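Local coordinates for mannitol dehydrogenase (Pseudomonas fluorescens, PDB 1LJ8), which binds NAD and probably catalyses the reversible, NAD-dependent oxidation of mannitol to fructose, at residues I29-V34 with S128-E133; R39-Y44 with V262-E267; I124-L129 with T185-D190; H221-N226 with K269-R274. All coordinates share one frame; numbering follows the deposited sequence.

Interaction 1: residues I29-V34 with S128-E133; sequences IAHIGV and SLTITE. With NAD (nicotinamide-adenine-dinucleotide), chain B.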
# COMPACT_ATOMS: atom_id res chain seq x y z
N ILE A 29 6.80 -19.00 1.13
CA ILE A 29 6.34 -17.76 0.49
C ILE A 29 7.53 -16.91 0.08
O ILE A 29 8.49 -16.80 0.86
CB ILE A 29 5.50 -16.93 1.51
CG1 ILE A 29 4.26 -17.74 1.93
CG2 ILE A 29 5.15 -15.53 0.95
CD1 ILE A 29 3.59 -17.15 3.23
N ALA A 30 7.49 -16.36 -1.14
CA ALA A 30 8.50 -15.39 -1.57
C ALA A 30 7.72 -14.06 -1.64
O ALA A 30 6.73 -13.93 -2.40
CB ALA A 30 9.09 -15.72 -2.94
N HIS A 31 8.16 -13.08 -0.85
CA HIS A 31 7.47 -11.79 -0.83
C HIS A 31 8.22 -10.68 -1.52
O HIS A 31 9.32 -10.31 -1.09
CB HIS A 31 7.20 -11.30 0.59
CG HIS A 31 6.37 -10.07 0.60
ND1 HIS A 31 5.01 -10.10 0.33
CD2 HIS A 31 6.71 -8.75 0.65
CE1 HIS A 31 4.56 -8.86 0.23
NE2 HIS A 31 5.57 -8.02 0.42
N ILE A 32 7.61 -10.11 -2.56
CA ILE A 32 8.27 -9.02 -3.27
C ILE A 32 7.84 -7.67 -2.69
O ILE A 32 6.64 -7.30 -2.71
CB ILE A 32 7.96 -9.07 -4.77
CG1 ILE A 32 8.35 -10.46 -5.32
CG2 ILE A 32 8.77 -7.93 -5.50
CD1 ILE A 32 8.03 -10.62 -6.84
N GLY A 33 8.84 -6.91 -2.22
CA GLY A 33 8.57 -5.60 -1.64
C GLY A 33 8.54 -5.68 -0.11
O GLY A 33 7.50 -5.43 0.51
N VAL A 34 9.66 -5.95 0.52
CA VAL A 34 9.64 -6.07 1.98
C VAL A 34 9.76 -4.68 2.60
O VAL A 34 10.87 -4.16 2.75
CB VAL A 34 10.79 -6.97 2.50
CG1 VAL A 34 10.74 -7.07 4.09
CG2 VAL A 34 10.65 -8.38 1.87
N SER A 128 3.93 -13.39 -2.95
CA SER A 128 3.09 -12.30 -2.50
C SER A 128 3.72 -10.96 -2.85
O SER A 128 4.94 -10.83 -3.06
CB SER A 128 2.83 -12.41 -1.00
OG SER A 128 4.04 -12.56 -0.30
N LEU A 129 2.86 -9.93 -2.90
CA LEU A 129 3.30 -8.61 -3.31
C LEU A 129 2.89 -7.41 -2.46
O LEU A 129 1.72 -7.30 -2.07
CB LEU A 129 2.74 -8.29 -4.73
CG LEU A 129 2.81 -9.35 -5.87
CD1 LEU A 129 1.97 -8.91 -7.11
CD2 LEU A 129 4.31 -9.56 -6.25
N THR A 130 3.85 -6.53 -2.15
CA THR A 130 3.47 -5.17 -1.70
C THR A 130 4.44 -4.32 -2.56
O THR A 130 5.51 -3.90 -2.11
CB THR A 130 3.61 -4.84 -0.20
OG1 THR A 130 4.91 -5.19 0.26
CG2 THR A 130 2.54 -5.62 0.62
N ILE A 131 4.08 -4.15 -3.83
CA ILE A 131 4.94 -3.41 -4.80
C ILE A 131 4.43 -1.99 -5.06
O ILE A 131 4.91 -1.30 -5.97
CB ILE A 131 5.01 -4.15 -6.16
CG1 ILE A 131 3.60 -4.33 -6.78
CG2 ILE A 131 5.65 -5.53 -5.94
CD1 ILE A 131 3.64 -4.91 -8.25
N THR A 132 3.50 -1.56 -4.20
CA THR A 132 2.84 -0.24 -4.23
C THR A 132 1.75 -0.08 -5.27
O THR A 132 1.67 -0.83 -6.25
CB THR A 132 3.83 1.01 -4.31
OG1 THR A 132 4.28 1.22 -5.67
CG2 THR A 132 5.01 0.83 -3.31
N GLU A 133 0.92 0.95 -5.05
CA GLU A 133 -0.25 1.22 -5.88
C GLU A 133 0.03 1.39 -7.37
O GLU A 133 -0.82 0.98 -8.20
CB GLU A 133 -0.98 2.48 -5.37
CG GLU A 133 -1.69 2.32 -3.99
CD GLU A 133 -0.80 2.44 -2.76
OE1 GLU A 133 0.44 2.56 -2.86
OE2 GLU A 133 -1.37 2.41 -1.63
PA NAD B . 7.42 0.90 2.11
O1A NAD B . 7.83 2.16 1.53
O2A NAD B . 7.84 0.47 3.47
O5B NAD B . 7.85 -0.30 1.16
C5B NAD B . 7.45 -0.29 -0.25
C4B NAD B . 8.20 -1.54 -0.76
O4B NAD B . 7.84 -1.69 -2.20
C3B NAD B . 9.76 -1.43 -0.82
O3B NAD B . 10.27 -2.75 -0.54
C2B NAD B . 10.02 -0.97 -2.26
O2B NAD B . 11.33 -1.27 -2.72
C1B NAD B . 9.00 -1.80 -3.02
N9A NAD B . 8.65 -1.32 -4.31
C8A NAD B . 8.29 -0.07 -4.76
N7A NAD B . 8.00 -0.05 -6.04
C5A NAD B . 8.19 -1.36 -6.45
C6A NAD B . 8.01 -1.93 -7.71
N6A NAD B . 7.59 -1.29 -8.80
N1A NAD B . 8.28 -3.28 -7.86
C2A NAD B . 8.71 -4.06 -6.78
N3A NAD B . 8.87 -3.52 -5.51
C4A NAD B . 8.60 -2.15 -5.40
O3 NAD B . 5.84 0.88 2.00
PN NAD B . 4.73 0.11 2.87
O1N NAD B . 4.26 0.98 3.95
O2N NAD B . 5.29 -1.19 3.24
O5D NAD B . 3.53 -0.00 1.85
C5D NAD B . 3.72 -0.83 0.71
C4D NAD B . 2.37 -1.07 0.16
O4D NAD B . 1.55 -1.92 0.99
C3D NAD B . 1.48 0.17 -0.18
O3D NAD B . 1.89 0.82 -1.38
C2D NAD B . 0.07 -0.40 -0.17
O2D NAD B . -0.29 -0.90 -1.44
C1D NAD B . 0.15 -1.51 0.91
N1N NAD B . -0.36 -1.12 2.23
C2N NAD B . 0.31 -0.27 3.14
C3N NAD B . -0.35 0.07 4.29
C7N NAD B . 0.35 1.02 5.28
O7N NAD B . -0.33 1.48 6.21
N7N NAD B . 1.60 1.40 5.10
C4N NAD B . -1.72 -0.41 4.57
C5N NAD B . -2.33 -1.29 3.63
C6N NAD B . -1.66 -1.67 2.43
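His31 lies beside Ser128 and Ile32 beside Leu129 where strand 27-32 runs parallel to strand 126-129, and three backbone hydrogen bonds join them. Ser128 N gives to Ala30 O, Ile32 N gives to Ser128 O at 2.8 Å, and Thr130 N reaches Ile32 O at 2.9 Å. The polar side-chain bonds gather on the face of the sheet that carries His31 and Ser128. The His31 ring lies with CG anti to the backbone N (chi1 -174°), which turns its edge to the hydroxyls of Ser128 and Thr130. Its ND1 meets Ser128 OG at 2.7 Å and its NE2 meets Thr130 OG1 at 2.9 Å, so bonds at both nitrogens fix the rotation of the ring, and His38 stacks on it. NE2 also makes a weak bond of 3.2 Å to Gly33 O.

This is the centre of the Rossmann domain: strand 27-32 runs into the glycine-rich turn that opens the NAD site. Gly33 begins that turn with a phi of 99°, and a side chain there would run into Thr130 O.

Apolar contacts lie on the face of Ile32 and Leu129, and Ile131 beyond the strand end joins them, all three touching Val165 of helix 165-178. Ile32 CD1 approaches Leu129 CD2 at 3.9 Å, while Ile32 CG2 approaches Ile131 CG2 at 4.0 Å. The cofactor is met beyond the strand ends. Ile131 CG2 packs against C2A of the adenine, and Glu133 OE1 accepts a bond of 2.7 Å from NAD O3D; Glu133 OE2 is held by Asn191.

Interaction 2: residues R39-Y44 with V262-E267; sequences RAHQAY and VQWVLE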
# COMPACT_ATOMS: atom_id res chain seq x y z
N ARG A 39 5.55 -6.59 6.73
CA ARG A 39 6.00 -7.07 8.02
C ARG A 39 4.96 -6.97 9.13
O ARG A 39 4.91 -7.83 10.02
CB ARG A 39 7.28 -6.29 8.44
CG ARG A 39 8.43 -6.52 7.41
CD ARG A 39 9.75 -6.04 8.02
NE ARG A 39 9.71 -4.59 8.24
CZ ARG A 39 10.41 -3.96 9.19
NH1 ARG A 39 11.21 -4.67 10.00
NH2 ARG A 39 10.31 -2.62 9.34
N ALA A 40 4.15 -5.92 9.08
CA ALA A 40 3.13 -5.71 10.13
C ALA A 40 1.86 -6.51 9.89
O ALA A 40 1.01 -6.63 10.80
CB ALA A 40 2.74 -4.21 10.17
N HIS A 41 1.74 -7.07 8.69
CA HIS A 41 0.50 -7.74 8.30
C HIS A 41 0.71 -9.18 7.88
O HIS A 41 0.50 -10.06 8.69
CB HIS A 41 -0.16 -6.88 7.18
CG HIS A 41 -1.54 -7.32 6.78
ND1 HIS A 41 -1.75 -8.19 5.74
CD2 HIS A 41 -2.76 -7.00 7.29
CE1 HIS A 41 -3.06 -8.40 5.61
NE2 HIS A 41 -3.69 -7.70 6.55
N GLN A 42 1.17 -9.45 6.66
CA GLN A 42 1.36 -10.86 6.30
C GLN A 42 2.40 -11.59 7.16
O GLN A 42 2.17 -12.75 7.57
CB GLN A 42 1.79 -11.02 4.83
CG GLN A 42 0.81 -10.38 3.80
CD GLN A 42 1.27 -8.99 3.42
OE1 GLN A 42 2.32 -8.83 2.78
NE2 GLN A 42 0.50 -7.97 3.81
N ALA A 43 3.55 -10.96 7.43
CA ALA A 43 4.55 -11.67 8.25
C ALA A 43 4.01 -11.82 9.70
O ALA A 43 4.31 -12.81 10.39
CB ALA A 43 5.89 -10.89 8.26
N TYR A 44 3.24 -10.83 10.14
CA TYR A 44 2.63 -10.87 11.48
C TYR A 44 1.69 -12.11 11.60
O TYR A 44 1.80 -12.90 12.54
CB TYR A 44 1.83 -9.58 11.66
CG TYR A 44 0.88 -9.59 12.85
CD1 TYR A 44 1.36 -9.46 14.15
CD2 TYR A 44 -0.49 -9.75 12.65
CE1 TYR A 44 0.46 -9.50 15.25
CE2 TYR A 44 -1.39 -9.79 13.73
CZ TYR A 44 -0.88 -9.66 15.02
OH TYR A 44 -1.76 -9.68 16.10
N VAL A 262 -6.00 -4.77 13.02
CA VAL A 262 -5.46 -5.49 11.86
C VAL A 262 -6.54 -6.42 11.30
O VAL A 262 -7.30 -7.06 12.05
CB VAL A 262 -4.16 -6.30 12.25
CG1 VAL A 262 -4.46 -7.30 13.35
CG2 VAL A 262 -3.54 -6.96 11.00
N GLN A 263 -6.65 -6.46 9.98
CA GLN A 263 -7.66 -7.33 9.39
C GLN A 263 -7.16 -7.81 8.02
O GLN A 263 -6.40 -7.13 7.35
CB GLN A 263 -9.00 -6.54 9.24
CG GLN A 263 -10.13 -7.40 8.67
CD GLN A 263 -11.49 -6.70 8.78
OE1 GLN A 263 -11.56 -5.48 8.77
NE2 GLN A 263 -12.57 -7.49 8.84
N TRP A 264 -7.60 -9.00 7.63
CA TRP A 264 -7.22 -9.56 6.32
C TRP A 264 -8.41 -10.41 5.89
O TRP A 264 -8.77 -11.36 6.58
CB TRP A 264 -6.00 -10.48 6.51
CG TRP A 264 -5.32 -10.90 5.23
CD1 TRP A 264 -5.69 -10.59 3.95
CD2 TRP A 264 -4.13 -11.69 5.14
NE1 TRP A 264 -4.77 -11.14 3.06
CE2 TRP A 264 -3.81 -11.82 3.77
CE3 TRP A 264 -3.29 -12.30 6.09
CZ2 TRP A 264 -2.69 -12.53 3.32
CZ3 TRP A 264 -2.16 -13.02 5.65
CH2 TRP A 264 -1.87 -13.12 4.27
N VAL A 265 -9.04 -10.04 4.78
CA VAL A 265 -10.12 -10.87 4.25
C VAL A 265 -9.60 -11.28 2.86
O VAL A 265 -9.22 -10.43 2.06
CB VAL A 265 -11.41 -10.09 4.10
CG1 VAL A 265 -12.50 -11.13 3.64
CG2 VAL A 265 -11.80 -9.43 5.45
N LEU A 266 -9.55 -12.59 2.62
CA LEU A 266 -8.99 -13.16 1.39
C LEU A 266 -9.98 -14.04 0.65
O LEU A 266 -10.83 -14.69 1.26
CB LEU A 266 -7.81 -14.13 1.73
CG LEU A 266 -6.32 -13.93 1.57
CD1 LEU A 266 -5.53 -15.08 2.21
CD2 LEU A 266 -5.99 -13.77 0.10
N GLU A 267 -9.80 -14.12 -0.66
CA GLU A 267 -10.56 -15.08 -1.45
C GLU A 267 -9.70 -16.36 -1.41
O GLU A 267 -8.47 -16.30 -1.59
CB GLU A 267 -10.73 -14.58 -2.88
CG GLU A 267 -11.71 -13.42 -2.93
CD GLU A 267 -11.81 -12.79 -4.28
OE1 GLU A 267 -10.98 -13.11 -5.21
OE2 GLU A 267 -12.73 -11.96 -4.40
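His41 and Trp264 reach each other because both extend CG anti to the backbone N, with chi1 at -172° and -168°. The histidine ring is thereby carried from the junction of two helices to strand 263-266, and the indole is brought up to receive it. His41 CE1 sits over one face of Trp264, 3.4 Å from CG and offset toward the rim, and Leu266 CD1 lies on the opposite face. The two ring planes are inclined at 55°, so the meeting is neither a stack nor an edge-to-face pair. Farther along the indole, Gln42 CG touches Trp264 CH2 at 3.9 Å.

His41 occupies the N-cap position of helix 42-50, after the short helix 36-40 of the Rossmann domain's NAD-binding region, and Phe37, an NAD-binding residue, stacks on its ring. Strand 263-266 is the middle strand of a separate three-stranded sheet, between 227-230 and 283-284, so the contact joins this sheet to the junction of those helices.

Both ring nitrogens of His41 are used. NE2 donates to Gln263 O at 2.9 Å, with the acceptor in the ring plane but the donor well above the carbonyl plane. ND1 accepts from Gln42 NE2 at 3.0 Å, a pattern consistent with a neutral ring protonated on NE2. Gln42 OE1 is bonded to His38. A leucine in place of His41 would probably leave Gln263 O and Gln42 NE2 without their mates and the Gln42 amide freer to turn. Val262 CG2 lies 3.8 Å from His41 CD2, and Val262 CG1 4.0 Å from Tyr44 CE2.

Interaction 3: residues I124-L129 with T185-D190; sequences IRIVSL and TVMSCD. With NAD (nicotinamide-adenine-dinucleotide), chain B.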
# COMPACT_ATOMS: atom_id res chain seq x y z
N ILE A 124 8.56 -22.99 -2.68
CA ILE A 124 7.89 -21.67 -2.76
C ILE A 124 6.58 -21.90 -3.49
O ILE A 124 6.54 -22.20 -4.69
CB ILE A 124 8.76 -20.63 -3.52
CG1 ILE A 124 10.05 -20.42 -2.72
CG2 ILE A 124 7.97 -19.32 -3.75
CD1 ILE A 124 9.80 -19.84 -1.31
N ARG A 125 5.50 -21.71 -2.75
CA ARG A 125 4.14 -21.99 -3.27
C ARG A 125 3.25 -20.77 -3.42
O ARG A 125 2.18 -20.86 -4.03
CB ARG A 125 3.44 -23.03 -2.35
CG ARG A 125 4.02 -24.47 -2.47
CD ARG A 125 3.86 -25.24 -1.15
NE ARG A 125 4.92 -24.84 -0.23
CZ ARG A 125 4.97 -25.08 1.08
NH1 ARG A 125 3.99 -25.73 1.70
NH2 ARG A 125 6.04 -24.71 1.77
N ILE A 126 3.71 -19.65 -2.86
CA ILE A 126 2.98 -18.37 -3.00
C ILE A 126 4.03 -17.29 -3.22
O ILE A 126 5.07 -17.28 -2.51
CB ILE A 126 2.23 -18.00 -1.68
CG1 ILE A 126 1.04 -18.94 -1.45
CG2 ILE A 126 1.70 -16.53 -1.78
CD1 ILE A 126 0.54 -18.88 0.02
N VAL A 127 3.79 -16.43 -4.21
CA VAL A 127 4.63 -15.22 -4.43
C VAL A 127 3.65 -14.08 -4.06
O VAL A 127 2.63 -13.86 -4.74
CB VAL A 127 5.09 -15.05 -5.91
CG1 VAL A 127 5.85 -13.68 -6.08
CG2 VAL A 127 6.07 -16.20 -6.25
N SER A 128 3.93 -13.39 -2.95
CA SER A 128 3.09 -12.30 -2.50
C SER A 128 3.72 -10.96 -2.85
O SER A 128 4.94 -10.83 -3.06
CB SER A 128 2.83 -12.41 -1.00
OG SER A 128 4.04 -12.56 -0.30
N LEU A 129 2.86 -9.93 -2.90
CA LEU A 129 3.30 -8.61 -3.31
C LEU A 129 2.89 -7.41 -2.46
O LEU A 129 1.72 -7.30 -2.07
CB LEU A 129 2.74 -8.29 -4.73
CG LEU A 129 2.81 -9.35 -5.87
CD1 LEU A 129 1.97 -8.91 -7.11
CD2 LEU A 129 4.31 -9.56 -6.25
N THR A 185 0.78 -19.42 -6.42
CA THR A 185 -0.31 -18.45 -6.44
C THR A 185 0.40 -17.09 -6.35
O THR A 185 1.46 -16.97 -5.71
CB THR A 185 -1.19 -18.59 -5.16
OG1 THR A 185 -1.82 -19.87 -5.14
CG2 THR A 185 -2.25 -17.49 -5.08
N VAL A 186 -0.14 -16.08 -7.01
CA VAL A 186 0.39 -14.71 -6.90
C VAL A 186 -0.65 -13.97 -6.05
O VAL A 186 -1.82 -13.82 -6.44
CB VAL A 186 0.58 -14.01 -8.23
CG1 VAL A 186 1.27 -12.62 -7.98
CG2 VAL A 186 1.53 -14.82 -9.11
N MSE A 187 -0.19 -13.52 -4.89
CA MSE A 187 -1.06 -12.91 -3.88
C MSE A 187 -0.78 -11.44 -3.64
O MSE A 187 0.11 -11.09 -2.86
CB MSE A 187 -0.87 -13.74 -2.57
CG MSE A 187 -1.91 -13.45 -1.48
SE MSE A 187 -1.58 -14.44 0.16
CE MSE A 187 -0.04 -13.47 0.90
N SER A 188 -1.57 -10.55 -4.25
CA SER A 188 -1.36 -9.10 -4.09
C SER A 188 -1.86 -8.63 -2.73
O SER A 188 -2.96 -8.99 -2.31
CB SER A 188 -2.17 -8.32 -5.15
OG SER A 188 -1.99 -6.91 -4.90
N CYS A 189 -1.04 -7.84 -2.06
CA CYS A 189 -1.44 -7.26 -0.76
C CYS A 189 -1.34 -5.73 -0.89
O CYS A 189 -1.08 -5.03 0.10
CB CYS A 189 -0.52 -7.76 0.37
SG CYS A 189 -0.70 -9.54 0.60
N ASP A 190 -1.55 -5.22 -2.10
CA ASP A 190 -1.54 -3.77 -2.30
C ASP A 190 -2.95 -3.16 -2.31
O ASP A 190 -3.94 -3.86 -2.51
CB ASP A 190 -0.83 -3.41 -3.63
CG ASP A 190 0.70 -3.57 -3.53
OD1 ASP A 190 1.29 -2.80 -2.71
OD2 ASP A 190 1.30 -4.43 -4.27
PA NAD B . 7.42 0.90 2.11
O1A NAD B . 7.83 2.16 1.53
O2A NAD B . 7.84 0.47 3.47
O5B NAD B . 7.85 -0.30 1.16
C5B NAD B . 7.45 -0.29 -0.25
C4B NAD B . 8.20 -1.54 -0.76
O4B NAD B . 7.84 -1.69 -2.20
C3B NAD B . 9.76 -1.43 -0.82
O3B NAD B . 10.27 -2.75 -0.54
C2B NAD B . 10.02 -0.97 -2.26
O2B NAD B . 11.33 -1.27 -2.72
C1B NAD B . 9.00 -1.80 -3.02
N9A NAD B . 8.65 -1.32 -4.31
C8A NAD B . 8.29 -0.07 -4.76
N7A NAD B . 8.00 -0.05 -6.04
C5A NAD B . 8.19 -1.36 -6.45
C6A NAD B . 8.01 -1.93 -7.71
N6A NAD B . 7.59 -1.29 -8.80
N1A NAD B . 8.28 -3.28 -7.86
C2A NAD B . 8.71 -4.06 -6.78
N3A NAD B . 8.87 -3.52 -5.51
C4A NAD B . 8.60 -2.15 -5.40
O3 NAD B . 5.84 0.88 2.00
PN NAD B . 4.73 0.11 2.87
O1N NAD B . 4.26 0.98 3.95
O2N NAD B . 5.29 -1.19 3.24
O5D NAD B . 3.53 -0.00 1.85
C5D NAD B . 3.72 -0.83 0.71
C4D NAD B . 2.37 -1.07 0.16
O4D NAD B . 1.55 -1.92 0.99
C3D NAD B . 1.48 0.17 -0.18
O3D NAD B . 1.89 0.82 -1.38
C2D NAD B . 0.07 -0.40 -0.17
O2D NAD B . -0.29 -0.90 -1.44
C1D NAD B . 0.15 -1.51 0.91
N1N NAD B . -0.36 -1.12 2.23
C2N NAD B . 0.31 -0.27 3.14
C3N NAD B . -0.35 0.07 4.29
C7N NAD B . 0.35 1.02 5.28
O7N NAD B . -0.33 1.48 6.21
N7N NAD B . 1.60 1.40 5.10
C4N NAD B . -1.72 -0.41 4.57
C5N NAD B . -2.33 -1.29 3.63
C6N NAD B . -1.66 -1.67 2.43
O HOH W 1 -0.39 -21.57 -3.64
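Arg125 O is gripped twice, by Thr185 N at 3.1 Å and by a water at 2.7 Å that also binds Thr185 OG1. From this point strands 126-129 and 185-188 run in parallel, joined by a beta-alpha-beta crossover whose long connection includes helices 150-157 and 165-178, with 185-188 the outermost strand on its side of the Rossmann sheet. Val127 takes both strand-to-strand roles: its N gives to Thr185 O, and its O accepts from Met187 N at 2.8 Å. Leu129 does likewise, its N giving to Met187 O and its O accepting from Cys189 N at 2.8 Å.

On the face with Ile126, Met187, a selenomethionine, leaves with CG anti to the backbone N (chi1 -167°) and bends at chi3 (74°). The bend folds CE back to 3.6 Å from Ser128 CB, while Met187 CB packs on Ile126 CG2. The other face pairs Leu129 CD1 with Val186 CG1 at 3.9 Å, near Thr199 of helix 195-210. At the end of the strand, Ser188 OG accepts from Asp190 N in an ST turn. The Asp190 carboxylate is held through OD2 by Tyr136 and Ile131 N, and its OD1 accepts a bond of 2.8 Å from NAD O2D.

Interaction 4: residues H221-N226 with K269-R274; sequences HVSFPN and KFVNGR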
# COMPACT_ATOMS: atom_id res chain seq x y z
N HIS A 221 -3.11 -21.98 -15.00
CA HIS A 221 -2.47 -22.61 -13.85
C HIS A 221 -2.18 -21.73 -12.63
O HIS A 221 -1.91 -22.23 -11.54
CB HIS A 221 -1.13 -23.26 -14.29
CG HIS A 221 -1.31 -24.34 -15.32
ND1 HIS A 221 -1.40 -25.68 -15.00
CD2 HIS A 221 -1.46 -24.27 -16.67
CE1 HIS A 221 -1.60 -26.39 -16.10
NE2 HIS A 221 -1.64 -25.56 -17.13
N VAL A 222 -2.22 -20.41 -12.82
CA VAL A 222 -1.93 -19.50 -11.70
C VAL A 222 -3.24 -18.84 -11.18
O VAL A 222 -4.11 -18.48 -11.98
CB VAL A 222 -0.96 -18.38 -12.19
CG1 VAL A 222 -0.61 -17.43 -11.04
CG2 VAL A 222 0.35 -19.02 -12.71
N SER A 223 -3.39 -18.73 -9.86
CA SER A 223 -4.56 -18.04 -9.27
C SER A 223 -4.08 -16.66 -8.71
O SER A 223 -2.89 -16.47 -8.39
CB SER A 223 -5.17 -18.87 -8.13
OG SER A 223 -4.17 -19.24 -7.22
N PHE A 224 -5.03 -15.73 -8.60
CA PHE A 224 -4.76 -14.34 -8.24
C PHE A 224 -5.88 -13.89 -7.31
O PHE A 224 -6.75 -13.13 -7.71
CB PHE A 224 -4.80 -13.49 -9.52
CG PHE A 224 -3.80 -13.93 -10.57
CD1 PHE A 224 -4.17 -14.86 -11.56
CD2 PHE A 224 -2.52 -13.38 -10.60
CE1 PHE A 224 -3.27 -15.24 -12.58
CE2 PHE A 224 -1.57 -13.75 -11.64
CZ PHE A 224 -1.97 -14.69 -12.63
N PRO A 225 -5.84 -14.35 -6.06
CA PRO A 225 -6.89 -13.97 -5.10
C PRO A 225 -6.98 -12.48 -4.83
O PRO A 225 -5.97 -11.78 -4.73
CB PRO A 225 -6.54 -14.79 -3.84
CG PRO A 225 -5.00 -14.89 -3.92
CD PRO A 225 -4.80 -15.19 -5.44
N ASN A 226 -8.21 -11.95 -4.75
CA ASN A 226 -8.34 -10.57 -4.35
C ASN A 226 -8.34 -10.59 -2.84
O ASN A 226 -8.65 -11.62 -2.23
CB ASN A 226 -9.67 -9.96 -4.80
CG ASN A 226 -9.75 -9.85 -6.31
OD1 ASN A 226 -9.08 -9.01 -6.93
ND2 ASN A 226 -10.58 -10.70 -6.91
N LYS A 269 -8.32 -18.74 -3.11
CA LYS A 269 -7.96 -19.16 -4.46
C LYS A 269 -6.46 -19.37 -4.53
O LYS A 269 -5.73 -18.48 -4.99
CB LYS A 269 -8.36 -18.06 -5.45
CG LYS A 269 -9.85 -17.79 -5.54
CD LYS A 269 -10.15 -16.60 -6.48
CE LYS A 269 -11.64 -16.28 -6.47
NZ LYS A 269 -11.88 -15.04 -7.30
N PHE A 270 -6.00 -20.54 -4.08
CA PHE A 270 -4.56 -20.85 -4.04
C PHE A 270 -4.36 -22.16 -4.77
O PHE A 270 -4.92 -23.19 -4.37
CB PHE A 270 -4.10 -20.97 -2.57
CG PHE A 270 -4.10 -19.67 -1.84
CD1 PHE A 270 -5.30 -19.08 -1.43
CD2 PHE A 270 -2.91 -18.95 -1.68
CE1 PHE A 270 -5.33 -17.79 -0.88
CE2 PHE A 270 -2.92 -17.69 -1.15
CZ PHE A 270 -4.13 -17.07 -0.74
N VAL A 271 -3.57 -22.13 -5.84
CA VAL A 271 -3.38 -23.31 -6.65
C VAL A 271 -2.45 -24.34 -6.04
O VAL A 271 -2.57 -25.53 -6.35
CB VAL A 271 -2.81 -22.95 -8.05
CG1 VAL A 271 -3.86 -22.21 -8.88
CG2 VAL A 271 -1.58 -22.05 -7.90
N ASN A 272 -1.54 -23.90 -5.18
CA ASN A 272 -0.51 -24.78 -4.62
C ASN A 272 -0.44 -24.70 -3.08
O ASN A 272 0.65 -24.73 -2.50
CB ASN A 272 0.85 -24.37 -5.28
CG ASN A 272 1.91 -25.46 -5.23
OD1 ASN A 272 1.73 -26.51 -4.63
ND2 ASN A 272 3.07 -25.20 -5.87
N GLY A 273 -1.60 -24.56 -2.44
CA GLY A 273 -1.65 -24.53 -0.99
C GLY A 273 -1.42 -23.18 -0.33
O GLY A 273 -1.08 -22.19 -0.99
N ARG A 274 -1.62 -23.12 0.99
CA ARG A 274 -1.41 -21.87 1.70
C ARG A 274 -1.38 -22.20 3.16
O ARG A 274 -1.84 -23.29 3.55
CB ARG A 274 -2.60 -20.91 1.44
CG ARG A 274 -3.99 -21.53 1.89
CD ARG A 274 -5.06 -20.42 2.05
NE ARG A 274 -6.43 -20.90 2.34
CZ ARG A 274 -6.88 -21.24 3.55
NH1 ARG A 274 -6.07 -21.17 4.63
NH2 ARG A 274 -8.16 -21.60 3.70
O HOH W 2 -9.39 -13.56 -8.86
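Ser223 is clasped by the backbone of Lys269 to Val271 at the tight heart of this contact. Its OG donates to Lys269 O at 2.8 Å, arriving from above the carbonyl plane, and accepts a weak bond from Val271 N at 3.3 Å. The same hydroxyl is bonded to Thr185 OG1, which also binds Val271 N, tying both loops to the neighbouring strand. Replacing this serine by alanine removes the hydroxyl and would probably leave Lys269 O without its mate, Thr185 OG1 with one partner fewer and a gap beside Val271. Ser223 N, by contrast, is buried with no partner in the model. Close by, Pro225 CD rests 3.4 Å from Lys269 O, and Pro225 CG lies 4.0 Å from Phe270 CZ. These two side chains, proline and phenylalanine, cross at about a right angle.

Toward solvent the contact thins. Val271 is exposed yet still sets CG1 3.3 Å from His221 O, but the Lys269 side chain touches Pro225 only through CB, and its extended chain then leads NZ away to a salt bridge with Glu267. NZ also makes a weak bond of 3.3 Å to a water, which donates to Phe224 O. One segment leads from helix 212-221 into strand 227-230 and the other follows strand 263-266. Ser223 pairs by backbone with Val186, so these are two irregular loops packed against 185-188, the outermost strand on that side of the Rossmann sheet, away from the NAD site.

Interactions 1 and 3 form the buried core and share strand 126-129, which is flanked by strand 27-32 in one and by strand 185-188 in the other. Both meet NAD just beyond the strand ends, and a backbone bond between Ala30 and Ile126 ties them together. Interaction 2, partly buried, rests on side chains: aromatic rings and one histidine bond to a strand carbonyl. Gln42 packs on His31 and on Cys189, so it abuts both core contacts. Interaction 4 lies at the surface. It has no regular ladder and relies on a hydroxyl cluster around Thr185 of interaction 3, and it meets interaction 2 where Asn226 bonds Glu267.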